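PDB 5OQD: polycomb protein Pcl from Drosophila melanogaster, which is a Polycomb group protein of the histone H3-methylating Esc/E(z) complex, establishing homeotic gene repression in early embryos, here represented by its second PHD finger and winged-helix domain. Local coordinates for residues 158-163 with 169-174; 94-99 with 149-154; 117-122 with 141-146; 40-45 with 51-56. One frame throughout, in Å; residues are numbered along the deposited sequence.

Contact 1. Residues 158-163 with 169-174; sequences FVCGRE and AFYALR
F170 meets E163 where the hairpin begins to open into its loop: the rim of the ring, at CE2, lies 3.4 Å from E163 CD. With CG anti to the carbonyl carbon (chi1 -74°), the F170 ring turns its CE2 edge to E163, whose carboxylate is turned 72° against the ring. E163 OE1 and G161 O both sit in the ring plane at its edge, where aromatic C-H groups suit oxygens. G161 has no side chain on this face, and a CB there would press on F170 CB. Replacing F170 with an alanine would probably leave the E163 side chain without its aromatic partner and remove the edge-to-face contact with H113.

The backbones form an antiparallel ladder in which V159 pairs with A172 and G161 with F170; V159 N donates to A172 O at 2.7 Å. On the face carrying C160 and Y171, the sulfur lies obliquely beside the ring, C160 SG being 3.7 Å from Y171 CE1. It gets there because SG points away from the backbone N (chi1 -179°). At the far end F158 and L173 run side by side, CE1 to CD2 3.6 Å, and F158 also packs on helix 92-104. R174 lays one guanidinium face over V159 CG2, 3.4 Å from R174 CZ, while its NH2 makes a weak 3.3 Å bond to F158 O and another hydrogen bond to S155 O.

This hairpin is consistent with the wing of a winged-helix domain: the aromatic rings of F158 and Y171 anchor it to the helices, whereas E163 and R174 give its outer parts a charged, polar character.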
loop_
_atom_site.group_PDB
_atom_site.type_symbol
_atom_site.label_atom_id
_atom_site.label_comp_id
_atom_site.label_asym_id
_atom_site.label_seq_id
_atom_site.Cartn_x
_atom_site.Cartn_y
_atom_site.Cartn_z
ATOM N N PHE B 158 11.303 9.799 2.155
ATOM C CA PHE B 158 11.529 9.796 3.598
ATOM C C PHE B 158 12.592 10.798 4.046
ATOM O O PHE B 158 13.707 10.809 3.522
ATOM C CB PHE B 158 11.935 8.397 4.064
ATOM C CG PHE B 158 11.014 7.306 3.597
ATOM C CD1 PHE B 158 9.679 7.308 3.957
ATOM C CD2 PHE B 158 11.489 6.270 2.809
ATOM C CE1 PHE B 158 8.829 6.303 3.531
ATOM C CE2 PHE B 158 10.646 5.259 2.381
ATOM C CZ PHE B 158 9.311 5.277 2.742
ATOM N N VAL B 159 12.241 11.640 5.013
ATOM C CA VAL B 159 13.218 12.518 5.648
ATOM C C VAL B 159 13.862 11.808 6.826
ATOM O O VAL B 159 13.188 11.116 7.586
ATOM C CB VAL B 159 12.594 13.827 6.162
ATOM C CG1 VAL B 159 13.631 14.647 6.921
ATOM C CG2 VAL B 159 12.016 14.620 5.028
ATOM N N CYS B 160 15.168 11.979 6.972
ATOM C CA CYS B 160 15.873 11.443 8.126
ATOM C C CYS B 160 16.094 12.550 9.149
ATOM O O CYS B 160 16.503 13.654 8.795
ATOM C CB CYS B 160 17.206 10.822 7.709
ATOM S SG CYS B 160 18.145 10.108 9.072
ATOM N N GLY B 161 15.813 12.256 10.415
ATOM C CA GLY B 161 15.975 13.233 11.475
ATOM C C GLY B 161 17.009 12.803 12.495
ATOM O O GLY B 161 17.082 11.631 12.860
ATOM N N ARG B 162 17.811 13.755 12.956
ATOM C CA ARG B 162 18.856 13.465 13.932
ATOM C C ARG B 162 18.712 14.323 15.186
ATOM O O ARG B 162 18.462 15.525 15.102
ATOM C CB ARG B 162 20.239 13.676 13.311
ATOM N N GLU B 163 18.866 13.695 16.347
ATOM C CA GLU B 163 18.855 14.415 17.615
ATOM C C GLU B 163 20.223 15.026 17.895
ATOM O O GLU B 163 21.229 14.602 17.325
ATOM C CB GLU B 163 18.445 13.489 18.761
ATOM C CG GLU B 163 16.951 13.453 19.032
ATOM C CD GLU B 163 16.580 12.475 20.130
ATOM O OE1 GLU B 163 17.282 11.454 20.281
ATOM O OE2 GLU B 163 15.588 12.731 20.845
ATOM N N ALA B 169 18.084 8.695 14.284
ATOM C CA ALA B 169 17.171 7.572 14.408
ATOM C C ALA B 169 15.740 7.924 14.029
ATOM O O ALA B 169 14.829 7.153 14.282
ATOM C CB ALA B 169 17.227 7.004 15.813
ATOM N N PHE B 170 15.542 9.095 13.439
ATOM C CA PHE B 170 14.200 9.600 13.190
ATOM C C PHE B 170 13.842 9.686 11.716
ATOM O O PHE B 170 14.625 10.151 10.903
ATOM C CB PHE B 170 14.012 10.959 13.851
ATOM C CG PHE B 170 13.864 10.890 15.339
ATOM C CD1 PHE B 170 12.667 10.507 15.911
ATOM C CD2 PHE B 170 14.922 11.204 16.168
ATOM C CE1 PHE B 170 12.530 10.442 17.283
ATOM C CE2 PHE B 170 14.791 11.142 17.538
ATOM C CZ PHE B 170 13.593 10.760 18.097
ATOM N N TYR B 171 12.649 9.216 11.378
ATOM C CA TYR B 171 12.188 9.256 10.002
ATOM C C TYR B 171 10.769 9.780 9.881
ATOM O O TYR B 171 9.972 9.666 10.793
ATOM C CB TYR B 171 12.301 7.879 9.361
ATOM C CG TYR B 171 13.719 7.391 9.270
ATOM C CD1 TYR B 171 14.538 7.783 8.233
ATOM C CD2 TYR B 171 14.244 6.554 10.235
ATOM C CE1 TYR B 171 15.838 7.348 8.153
ATOM C CE2 TYR B 171 15.543 6.113 10.161
ATOM C CZ TYR B 171 16.333 6.514 9.117
ATOM O OH TYR B 171 17.625 6.077 9.041
ATOM N N ALA B 172 10.473 10.363 8.733
ATOM C CA ALA B 172 9.150 10.895 8.450
ATOM C C ALA B 172 8.946 11.005 6.947
ATOM O O ALA B 172 9.909 11.120 6.189
ATOM C CB ALA B 172 8.966 12.252 9.113
ATOM N N LEU B 173 7.690 10.957 6.519
ATOM C CA LEU B 173 7.362 11.182 5.119
ATOM C C LEU B 173 7.688 12.622 4.754
ATOM O O LEU B 173 7.350 13.545 5.497
ATOM C CB LEU B 173 5.887 10.881 4.848
ATOM C CG LEU B 173 5.435 9.425 4.963
ATOM C CD1 LEU B 173 3.918 9.333 4.872
ATOM C CD2 LEU B 173 6.084 8.580 3.885
ATOM N N ARG B 174 8.356 12.817 3.622
ATOM C CA ARG B 174 8.725 14.161 3.197
ATOM C C ARG B 174 7.486 14.939 2.778
ATOM O O ARG B 174 7.466 16.168 2.814
ATOM C CB ARG B 174 9.743 14.111 2.057
ATOM C CG ARG B 174 10.430 15.440 1.795
ATOM C CD ARG B 174 11.542 15.307 0.772
ATOM N NE ARG B 174 12.585 14.379 1.201
ATOM C CZ ARG B 174 13.599 14.708 1.995
ATOM N NH1 ARG B 174 13.710 15.945 2.457
ATOM N NH2 ARG B 174 14.503 13.798 2.329
HETATM O O HOH W 1 19.131 11.160 16.305
#

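Contact 2. Residues 94-99 with 149-154; sequences DVLHIA and QTLKDY
L96 meets L151 and T150 where helix 92-104 faces helix 140-153, inside the helical bundle of the winged-helix domain. The contact across the two segments is purely apolar and small, with a single methyl doing the touching: L96 CD1 lies 3.7 Å from L151 CG and 3.8 Å from L151 CD2. The two leucines cross at a slant. The same L96 methyl rests 3.8 Å from T150 CG2. Leucine suits the place because its fork serves two neighbours, with CD1 here and CD2 turned to I118 and I122 of helix 114-125.

No hydrogen bond crosses between the two segments. T150 has CG2 anti to the backbone N (OG1 at chi1 -56°), which presents the methyl to L96 while OG1 bonds to R146 O one turn back. A threonine thus brings a methyl to the interface and satisfies its hydroxyl on its own helix.

On the outer side of helix 140-153, one turn apart, the Q149 amide reaches the D153 carboxylate: Q149 NE2 donates to D153 OD1 at 2.7 Å, arriving on the syn side but 33° out of the carboxylate plane.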
loop_
_atom_site.group_PDB
_atom_site.type_symbol
_atom_site.label_atom_id
_atom_site.label_comp_id
_atom_site.label_asym_id
_atom_site.label_seq_id
_atom_site.Cartn_x
_atom_site.Cartn_y
_atom_site.Cartn_z
ATOM N N ASP B 94 7.332 -0.043 0.621
ATOM C CA ASP B 94 5.886 -0.041 0.783
ATOM C C ASP B 94 5.459 -0.262 2.233
ATOM O O ASP B 94 4.541 0.376 2.721
ATOM C CB ASP B 94 5.250 -1.078 -0.139
ATOM C CG ASP B 94 5.702 -0.932 -1.575
ATOM O OD1 ASP B 94 5.829 0.207 -2.043
ATOM O OD2 ASP B 94 5.929 -1.954 -2.238
ATOM N N VAL B 95 6.141 -1.165 2.918
ATOM C CA VAL B 95 5.906 -1.424 4.333
ATOM C C VAL B 95 6.224 -0.190 5.174
ATOM O O VAL B 95 5.464 0.175 6.073
ATOM C CB VAL B 95 6.750 -2.613 4.828
ATOM C CG1 VAL B 95 6.645 -2.752 6.339
ATOM C CG2 VAL B 95 6.321 -3.892 4.132
ATOM N N LEU B 96 7.348 0.450 4.867
ATOM C CA LEU B 96 7.782 1.638 5.593
ATOM C C LEU B 96 6.837 2.815 5.374
ATOM O O LEU B 96 6.524 3.549 6.311
ATOM C CB LEU B 96 9.203 2.026 5.177
ATOM C CG LEU B 96 10.323 1.113 5.676
ATOM C CD1 LEU B 96 11.644 1.460 5.007
ATOM C CD2 LEU B 96 10.445 1.202 7.189
ATOM N N HIS B 97 6.387 2.993 4.135
ATOM C CA HIS B 97 5.462 4.074 3.817
ATOM C C HIS B 97 4.120 3.837 4.504
ATOM O O HIS B 97 3.514 4.769 5.027
ATOM C CB HIS B 97 5.274 4.208 2.302
ATOM C CG HIS B 97 4.686 5.519 1.881
ATOM N ND1 HIS B 97 5.145 6.224 0.789
ATOM C CD2 HIS B 97 3.677 6.255 2.405
ATOM C CE1 HIS B 97 4.447 7.339 0.661
ATOM N NE2 HIS B 97 3.550 7.381 1.630
ATOM N N ILE B 98 3.666 2.587 4.498
ATOM C CA ILE B 98 2.442 2.206 5.199
ATOM C C ILE B 98 2.578 2.473 6.696
ATOM O O ILE B 98 1.662 2.997 7.331
ATOM C CB ILE B 98 2.098 0.719 4.968
ATOM C CG1 ILE B 98 1.530 0.514 3.562
ATOM C CG2 ILE B 98 1.099 0.223 6.006
ATOM C CD1 ILE B 98 1.269 -0.939 3.218
ATOM N N ALA B 99 3.736 2.120 7.247
ATOM C CA ALA B 99 4.005 2.316 8.666
ATOM C C ALA B 99 3.951 3.792 9.048
ATOM O O ALA B 99 3.267 4.170 9.998
ATOM C CB ALA B 99 5.358 1.723 9.034
ATOM N N GLN B 149 18.829 1.110 5.086
ATOM C CA GLN B 149 19.291 1.379 3.731
ATOM C C GLN B 149 18.141 1.777 2.812
ATOM O O GLN B 149 18.294 2.659 1.965
ATOM C CB GLN B 149 20.016 0.160 3.162
ATOM C CG GLN B 149 20.669 0.412 1.818
ATOM C CD GLN B 149 21.597 1.610 1.845
ATOM O OE1 GLN B 149 22.316 1.834 2.819
ATOM N NE2 GLN B 149 21.579 2.396 0.775
ATOM N N THR B 150 16.994 1.125 2.985
ATOM C CA THR B 150 15.807 1.423 2.187
ATOM C C THR B 150 15.383 2.878 2.362
ATOM O O THR B 150 15.058 3.564 1.393
ATOM C CB THR B 150 14.626 0.500 2.563
ATOM O OG1 THR B 150 15.027 -0.868 2.421
ATOM C CG2 THR B 150 13.427 0.770 1.672
ATOM N N LEU B 151 15.397 3.338 3.609
ATOM C CA LEU B 151 15.050 4.718 3.930
ATOM C C LEU B 151 16.040 5.697 3.305
ATOM O O LEU B 151 15.688 6.836 2.998
ATOM C CB LEU B 151 14.995 4.915 5.447
ATOM C CG LEU B 151 13.832 4.222 6.163
ATOM C CD1 LEU B 151 14.117 4.057 7.644
ATOM C CD2 LEU B 151 12.542 4.998 5.954
ATOM N N LYS B 152 17.280 5.250 3.119
ATOM C CA LYS B 152 18.292 6.059 2.449
ATOM C C LYS B 152 18.060 6.099 0.944
ATOM O O LYS B 152 18.074 7.166 0.333
ATOM C CB LYS B 152 19.694 5.524 2.740
ATOM C CG LYS B 152 20.478 6.344 3.746
ATOM C CD LYS B 152 21.964 6.043 3.645
ATOM C CE LYS B 152 22.752 6.769 4.725
ATOM N NZ LYS B 152 22.366 6.312 6.090
ATOM N N ASP B 153 17.853 4.926 0.351
ATOM C CA ASP B 153 17.614 4.817 -1.086
ATOM C C ASP B 153 16.366 5.588 -1.500
ATOM O O ASP B 153 16.280 6.098 -2.618
ATOM C CB ASP B 153 17.481 3.349 -1.499
ATOM C CG ASP B 153 18.730 2.543 -1.202
ATOM O OD1 ASP B 153 19.814 3.147 -1.058
ATOM O OD2 ASP B 153 18.630 1.301 -1.123
ATOM N N TYR B 154 15.399 5.659 -0.592
ATOM C CA TYR B 154 14.168 6.399 -0.834
ATOM C C TYR B 154 14.110 7.744 -0.118
ATOM O O TYR B 154 13.050 8.167 0.338
ATOM C CB TYR B 154 12.952 5.539 -0.486
ATOM C CG TYR B 154 12.664 4.461 -1.501
ATOM C CD1 TYR B 154 13.356 3.254 -1.481
ATOM C CD2 TYR B 154 11.705 4.654 -2.489
ATOM C CE1 TYR B 154 13.095 2.266 -2.412
ATOM C CE2 TYR B 154 11.432 3.669 -3.420
ATOM C CZ TYR B 154 12.134 2.479 -3.381
ATOM O OH TYR B 154 11.871 1.495 -4.309
#

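Contact 3. Residues 117-122 with 141-146; sequences DIWPFI and TALMER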
loop_
_atom_site.group_PDB
_atom_site.type_symbol
_atom_site.label_atom_id
_atom_site.label_comp_id
_atom_site.label_asym_id
_atom_site.label_seq_id
_atom_site.Cartn_x
_atom_site.Cartn_y
_atom_site.Cartn_z
ATOM N N ASP B 117 9.251 3.487 17.344
ATOM C CA ASP B 117 7.933 3.611 16.730
ATOM C C ASP B 117 7.694 2.902 15.399
ATOM O O ASP B 117 6.574 2.491 15.099
ATOM C CB ASP B 117 7.653 5.077 16.392
ATOM C CG ASP B 117 7.874 5.999 17.576
ATOM O OD1 ASP B 117 7.719 5.537 18.727
ATOM O OD2 ASP B 117 8.202 7.183 17.357
ATOM N N ILE B 118 8.751 2.764 14.604
ATOM C CA ILE B 118 8.634 2.179 13.273
ATOM C C ILE B 118 8.934 0.691 13.419
ATOM O O ILE B 118 8.202 -0.151 12.898
ATOM C CB ILE B 118 9.606 2.782 12.242
ATOM C CG1 ILE B 118 9.446 4.302 12.185
ATOM C CG2 ILE B 118 9.386 2.160 10.870
ATOM C CD1 ILE B 118 10.429 4.983 11.261
ATOM N N TRP B 119 10.017 0.380 14.125
ATOM C CA TRP B 119 10.459 -0.999 14.330
ATOM C C TRP B 119 9.392 -1.920 14.944
ATOM O O TRP B 119 9.183 -3.023 14.438
ATOM C CB TRP B 119 11.726 -1.010 15.195
ATOM C CG TRP B 119 12.296 -2.364 15.471
ATOM C CD1 TRP B 119 12.372 -2.989 16.681
ATOM C CD2 TRP B 119 12.885 -3.257 14.519
ATOM N NE1 TRP B 119 12.971 -4.216 16.543
ATOM C CE2 TRP B 119 13.295 -4.407 15.226
ATOM C CE3 TRP B 119 13.105 -3.199 13.140
ATOM C CZ2 TRP B 119 13.909 -5.489 14.598
ATOM C CZ3 TRP B 119 13.715 -4.273 12.520
ATOM C CH2 TRP B 119 14.110 -5.402 13.249
ATOM N N PRO B 120 8.745 -1.492 16.013
ATOM C CA PRO B 120 7.736 -2.341 16.643
ATOM C C PRO B 120 6.571 -2.601 15.711
ATOM O O PRO B 120 6.110 -3.732 15.598
ATOM C CB PRO B 120 7.270 -1.499 17.826
ATOM C CG PRO B 120 8.428 -0.624 18.141
ATOM C CD PRO B 120 9.052 -0.303 16.821
ATOM N N PHE B 121 6.123 -1.558 15.028
ATOM C CA PHE B 121 4.926 -1.635 14.213
ATOM C C PHE B 121 5.063 -2.622 13.066
ATOM O O PHE B 121 4.167 -3.411 12.809
ATOM C CB PHE B 121 4.590 -0.248 13.682
ATOM C CG PHE B 121 3.499 -0.236 12.659
ATOM C CD1 PHE B 121 2.262 0.294 12.958
ATOM C CD2 PHE B 121 3.715 -0.739 11.395
ATOM C CE1 PHE B 121 1.257 0.314 12.019
ATOM C CE2 PHE B 121 2.715 -0.725 10.451
ATOM C CZ PHE B 121 1.484 -0.196 10.763
ATOM N N ILE B 122 6.202 -2.594 12.393
ATOM C CA ILE B 122 6.469 -3.526 11.311
ATOM C C ILE B 122 6.509 -4.939 11.858
ATOM O O ILE B 122 6.028 -5.878 11.235
ATOM C CB ILE B 122 7.798 -3.212 10.612
ATOM C CG1 ILE B 122 7.722 -1.858 9.917
ATOM C CG2 ILE B 122 8.138 -4.293 9.604
ATOM C CD1 ILE B 122 8.950 -1.528 9.108
ATOM N N THR B 141 18.424 -8.284 13.040
ATOM C CA THR B 141 19.589 -7.442 12.788
ATOM C C THR B 141 19.741 -7.166 11.295
ATOM O O THR B 141 20.017 -6.037 10.888
ATOM C CB THR B 141 20.885 -8.080 13.322
ATOM O OG1 THR B 141 20.976 -9.438 12.874
ATOM C CG2 THR B 141 20.908 -8.052 14.845
ATOM N N ALA B 142 19.557 -8.203 10.486
ATOM C CA ALA B 142 19.621 -8.072 9.035
ATOM C C ALA B 142 18.453 -7.236 8.529
ATOM O O ALA B 142 18.556 -6.545 7.515
ATOM C CB ALA B 142 19.624 -9.441 8.374
ATOM N N LEU B 143 17.342 -7.309 9.253
ATOM C CA LEU B 143 16.145 -6.547 8.923
ATOM C C LEU B 143 16.346 -5.064 9.204
ATOM O O LEU B 143 15.898 -4.214 8.437
ATOM C CB LEU B 143 14.943 -7.073 9.709
ATOM C CG LEU B 143 13.627 -6.309 9.547
ATOM C CD1 LEU B 143 13.245 -6.169 8.079
ATOM C CD2 LEU B 143 12.520 -6.997 10.327
ATOM N N MET B 144 17.018 -4.762 10.311
ATOM C CA MET B 144 17.294 -3.382 10.697
ATOM C C MET B 144 18.140 -2.661 9.653
ATOM O O MET B 144 17.813 -1.549 9.237
ATOM C CB MET B 144 17.995 -3.335 12.056
ATOM C CG MET B 144 17.056 -3.206 13.238
ATOM S SD MET B 144 16.158 -1.646 13.211
ATOM C CE MET B 144 17.516 -0.485 13.073
ATOM N N GLU B 145 19.228 -3.302 9.236
ATOM C CA GLU B 145 20.132 -2.721 8.251
ATOM C C GLU B 145 19.447 -2.560 6.900
ATOM O O GLU B 145 19.679 -1.584 6.190
ATOM C CB GLU B 145 21.389 -3.580 8.102
ATOM C CG GLU B 145 22.187 -3.746 9.386
ATOM C CD GLU B 145 22.710 -2.429 9.928
ATOM O OE1 GLU B 145 22.937 -1.494 9.129
ATOM O OE2 GLU B 145 22.893 -2.325 11.159
ATOM N N ARG B 146 18.606 -3.528 6.551
ATOM C CA ARG B 146 17.851 -3.473 5.307
ATOM C C ARG B 146 16.870 -2.301 5.322
ATOM O O ARG B 146 16.683 -1.628 4.309
ATOM C CB ARG B 146 17.109 -4.791 5.067
ATOM C CG ARG B 146 16.177 -4.777 3.865
ATOM C CD ARG B 146 16.908 -4.380 2.590
ATOM N NE ARG B 146 17.816 -5.422 2.122
ATOM C CZ ARG B 146 18.680 -5.264 1.125
ATOM N NH1 ARG B 146 18.762 -4.100 0.495
ATOM N NH2 ARG B 146 19.467 -6.267 0.760
#
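W119 swings CG to the side away from its backbone N (chi1 -179°), carrying the indole off helix 114-125 toward helix 140-153, and M144 folds over to meet it: chi1 near -92° brings M144 CG over the ring, and the bend at chi2 (-64°) lays SD on the same face. M144 SD sits 3.4 Å above the ring plane, displaced toward the rim and closest to W119 CE3. M144 CG stands 3.8 Å from the centroid of the six-membered ring, a CH-pi contact beside the Met-aromatic one. The flexible, polarisable methionine suits a broad electron-rich surface, since it can mould itself to the face.

L143 comes to the far end of the indole obliquely. Its CG is 3.6 Å from W119 CZ3, and its CD2 lies 3.7 Å from W119 CH2. The branched leucine and the bent methionine, adjacent on one helix, thus jointly grip the benzo part of the indole, with no hydrogen bond between the segments.

Around this pair, W119 also touches E140 and L147 of helix 140-153, and L143 reaches W92 at the start of helix 92-104. From helix 114-125, I122 packs on L147, while I118 packs on L100 and on H112 of strand 112-113.

Contact 4. Residues 40-45 with 51-56; sequences HNMLQC and WFHTQC. With ZN (zinc ion), chain K; ZN (zinc ion), chain L.
W51 carries Q44 across one face of its indole, with the amide and ring planes only 16° apart. Q44 CB stands 3.5 Å from the centroid of the six-membered ring, and Q44 CD lies 3.5 Å from W51 CZ2; the extended glutamine chain, with CG anti to the backbone N (chi1 -175°), spreads along the ring. Its amide is fixed by K183 NZ at OE1 and by R49 O at NE2. With an alanine in place of W51, the Q44 side chain would probably lose the flat surface it lies on, and its amide would be freer to turn.

F52, on the other face of the hairpin, has L43 O in plane at its edge, and C45 CB meets F52 CE1 obliquely at 3.8 Å. M42 lies alongside the H53 imidazole, which is oriented by zinc at ND1 and P35 O at NE2.

The strands are joined by L43 N to F52 O and F52 N to L43 O. Beyond them N41 O takes T54 OG1 at 3.2 Å, from above the carbonyl plane, and a weak bond from T54 N.

H53 ND1 (2.0 Å) and C56 SG (2.3 Å) bind one zinc with C30 and C32; C45 SG binds the other with C48, C75 and C78. The hairpin thus carries ligands of both sites, and such interleaved ligand pairs form the cross-brace topology of a PHD finger.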
loop_
_atom_site.group_PDB
_atom_site.type_symbol
_atom_site.label_atom_id
_atom_site.label_comp_id
_atom_site.label_asym_id
_atom_site.label_seq_id
_atom_site.Cartn_x
_atom_site.Cartn_y
_atom_site.Cartn_z
ATOM N N HIS B 40 -8.994 4.542 2.409
ATOM C CA HIS B 40 -9.830 3.917 3.427
ATOM C C HIS B 40 -10.784 2.894 2.817
ATOM O O HIS B 40 -11.962 3.184 2.598
ATOM C CB HIS B 40 -10.616 4.980 4.197
ATOM C CG HIS B 40 -11.137 4.506 5.518
ATOM N ND1 HIS B 40 -11.974 5.267 6.304
ATOM C CD2 HIS B 40 -10.932 3.351 6.193
ATOM C CE1 HIS B 40 -12.266 4.599 7.406
ATOM N NE2 HIS B 40 -11.647 3.434 7.364
ATOM N N ASN B 41 -10.259 1.701 2.543
ATOM C CA ASN B 41 -11.043 0.581 2.024
ATOM C C ASN B 41 -11.791 0.883 0.727
ATOM O O ASN B 41 -13.008 0.718 0.650
ATOM C CB ASN B 41 -12.036 0.096 3.083
ATOM C CG ASN B 41 -11.349 -0.528 4.280
ATOM O OD1 ASN B 41 -10.962 -1.696 4.249
ATOM N ND2 ASN B 41 -11.194 0.249 5.345
ATOM N N MET B 42 -11.055 1.323 -0.289
ATOM C CA MET B 42 -11.617 1.506 -1.624
ATOM C C MET B 42 -10.631 1.047 -2.692
ATOM O O MET B 42 -9.436 1.326 -2.606
ATOM C CB MET B 42 -12.004 2.966 -1.864
ATOM C CG MET B 42 -13.271 3.406 -1.153
ATOM S SD MET B 42 -13.885 4.983 -1.767
ATOM C CE MET B 42 -14.451 4.508 -3.401
ATOM N N LEU B 43 -11.137 0.338 -3.695
ATOM C CA LEU B 43 -10.299 -0.125 -4.793
ATOM C C LEU B 43 -10.841 0.347 -6.137
ATOM O O LEU B 43 -12.040 0.586 -6.288
ATOM C CB LEU B 43 -10.184 -1.651 -4.775
ATOM C CG LEU B 43 -9.466 -2.269 -3.572
ATOM C CD1 LEU B 43 -9.395 -3.781 -3.708
ATOM C CD2 LEU B 43 -8.074 -1.674 -3.407
ATOM N N GLN B 44 -9.946 0.480 -7.110
ATOM C CA GLN B 44 -10.319 0.922 -8.446
ATOM C C GLN B 44 -10.226 -0.235 -9.436
ATOM O O GLN B 44 -9.195 -0.907 -9.515
ATOM C CB GLN B 44 -9.422 2.075 -8.894
ATOM C CG GLN B 44 -9.801 2.692 -10.231
ATOM C CD GLN B 44 -8.828 3.772 -10.659
ATOM O OE1 GLN B 44 -7.648 3.735 -10.305
ATOM N NE2 GLN B 44 -9.315 4.740 -11.424
ATOM N N CYS B 45 -11.303 -0.472 -10.179
ATOM C CA CYS B 45 -11.310 -1.516 -11.197
ATOM C C CYS B 45 -10.249 -1.230 -12.256
ATOM O O CYS B 45 -10.053 -0.081 -12.654
ATOM C CB CYS B 45 -12.691 -1.631 -11.844
ATOM S SG CYS B 45 -12.837 -2.922 -13.112
ATOM N N TRP B 51 -14.390 3.467 -8.995
ATOM C CA TRP B 51 -13.996 3.178 -7.621
ATOM C C TRP B 51 -15.111 2.450 -6.872
ATOM O O TRP B 51 -16.295 2.700 -7.100
ATOM C CB TRP B 51 -13.610 4.468 -6.894
ATOM C CG TRP B 51 -12.463 5.190 -7.534
ATOM C CD1 TRP B 51 -12.532 6.110 -8.538
ATOM C CD2 TRP B 51 -11.074 5.051 -7.211
ATOM N NE1 TRP B 51 -11.273 6.552 -8.863
ATOM C CE2 TRP B 51 -10.360 5.917 -8.062
ATOM C CE3 TRP B 51 -10.364 4.278 -6.285
ATOM C CZ2 TRP B 51 -8.974 6.035 -8.015
ATOM C CZ3 TRP B 51 -8.987 4.396 -6.243
ATOM C CH2 TRP B 51 -8.306 5.267 -7.103
ATOM N N PHE B 52 -14.721 1.540 -5.984
ATOM C CA PHE B 52 -15.678 0.701 -5.270
ATOM C C PHE B 52 -15.366 0.637 -3.779
ATOM O O PHE B 52 -14.202 0.573 -3.386
ATOM C CB PHE B 52 -15.679 -0.720 -5.845
ATOM C CG PHE B 52 -16.103 -0.803 -7.285
ATOM C CD1 PHE B 52 -15.214 -0.511 -8.307
ATOM C CD2 PHE B 52 -17.388 -1.195 -7.618
ATOM C CE1 PHE B 52 -15.601 -0.594 -9.629
ATOM C CE2 PHE B 52 -17.783 -1.281 -8.940
ATOM C CZ PHE B 52 -16.888 -0.979 -9.948
ATOM N N HIS B 53 -16.406 0.652 -2.950
ATOM C CA HIS B 53 -16.234 0.325 -1.540
ATOM C C HIS B 53 -15.970 -1.170 -1.434
ATOM O O HIS B 53 -16.563 -1.955 -2.172
ATOM C CB HIS B 53 -17.465 0.706 -0.714
ATOM C CG HIS B 53 -17.794 2.166 -0.741
ATOM N ND1 HIS B 53 -18.977 2.653 -1.256
ATOM C CD2 HIS B 53 -17.101 3.246 -0.305
ATOM C CE1 HIS B 53 -18.995 3.968 -1.142
ATOM N NE2 HIS B 53 -17.869 4.353 -0.569
ATOM N N THR B 54 -15.090 -1.569 -0.530
ATOM C CA THR B 54 -14.784 -2.982 -0.376
ATOM C C THR B 54 -16.029 -3.725 0.054
ATOM O O THR B 54 -16.288 -4.831 -0.401
ATOM C CB THR B 54 -13.666 -3.234 0.645
ATOM O OG1 THR B 54 -13.746 -2.268 1.694
ATOM C CG2 THR B 54 -12.328 -3.132 -0.016
ATOM N N GLN B 55 -16.799 -3.108 0.936
ATOM C CA GLN B 55 -18.048 -3.693 1.379
ATOM C C GLN B 55 -18.984 -3.832 0.195
ATOM O O GLN B 55 -19.694 -4.819 0.076
ATOM C CB GLN B 55 -18.691 -2.831 2.455
ATOM C CG GLN B 55 -17.887 -2.753 3.734
ATOM C CD GLN B 55 -16.828 -1.681 3.673
ATOM O OE1 GLN B 55 -16.694 -0.991 2.668
ATOM N NE2 GLN B 55 -16.069 -1.533 4.746
ATOM N N CYS B 56 -18.983 -2.837 -0.681
ATOM C CA CYS B 56 -19.853 -2.859 -1.851
ATOM C C CYS B 56 -19.347 -3.856 -2.888
ATOM O O CYS B 56 -19.932 -4.009 -3.959
ATOM C CB CYS B 56 -19.961 -1.465 -2.467
ATOM S SG CYS B 56 -20.794 -0.255 -1.421
HETATM ZN ZN ZN K . -20.080 1.557 -2.586
HETATM ZN ZN ZN L . -15.137 -2.541 -13.867
#

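In the fold
Contacts 1, 2 and 3 form one continuous winged-helix unit, while contact 4 belongs to the PHD finger, its centre about 25 to 32 Å from theirs and touching none of them. Contact 2 is the buried one; contacts 1, 3 and 4 are each partly buried. Contacts 2 and 3 share helix 140-153 and meet where L96 CD2 lies 3.7 Å from I122 CD1. The hairpin of contact 1, probably the wing, packs against these helices, Y171 CE2 lying 3.5 Å from L151 CD1. Chemistry follows place: methyl packing inside, aromatic and sulfur contacts further out, backbone ladders in both hairpins, and zinc coordination in the finger alone.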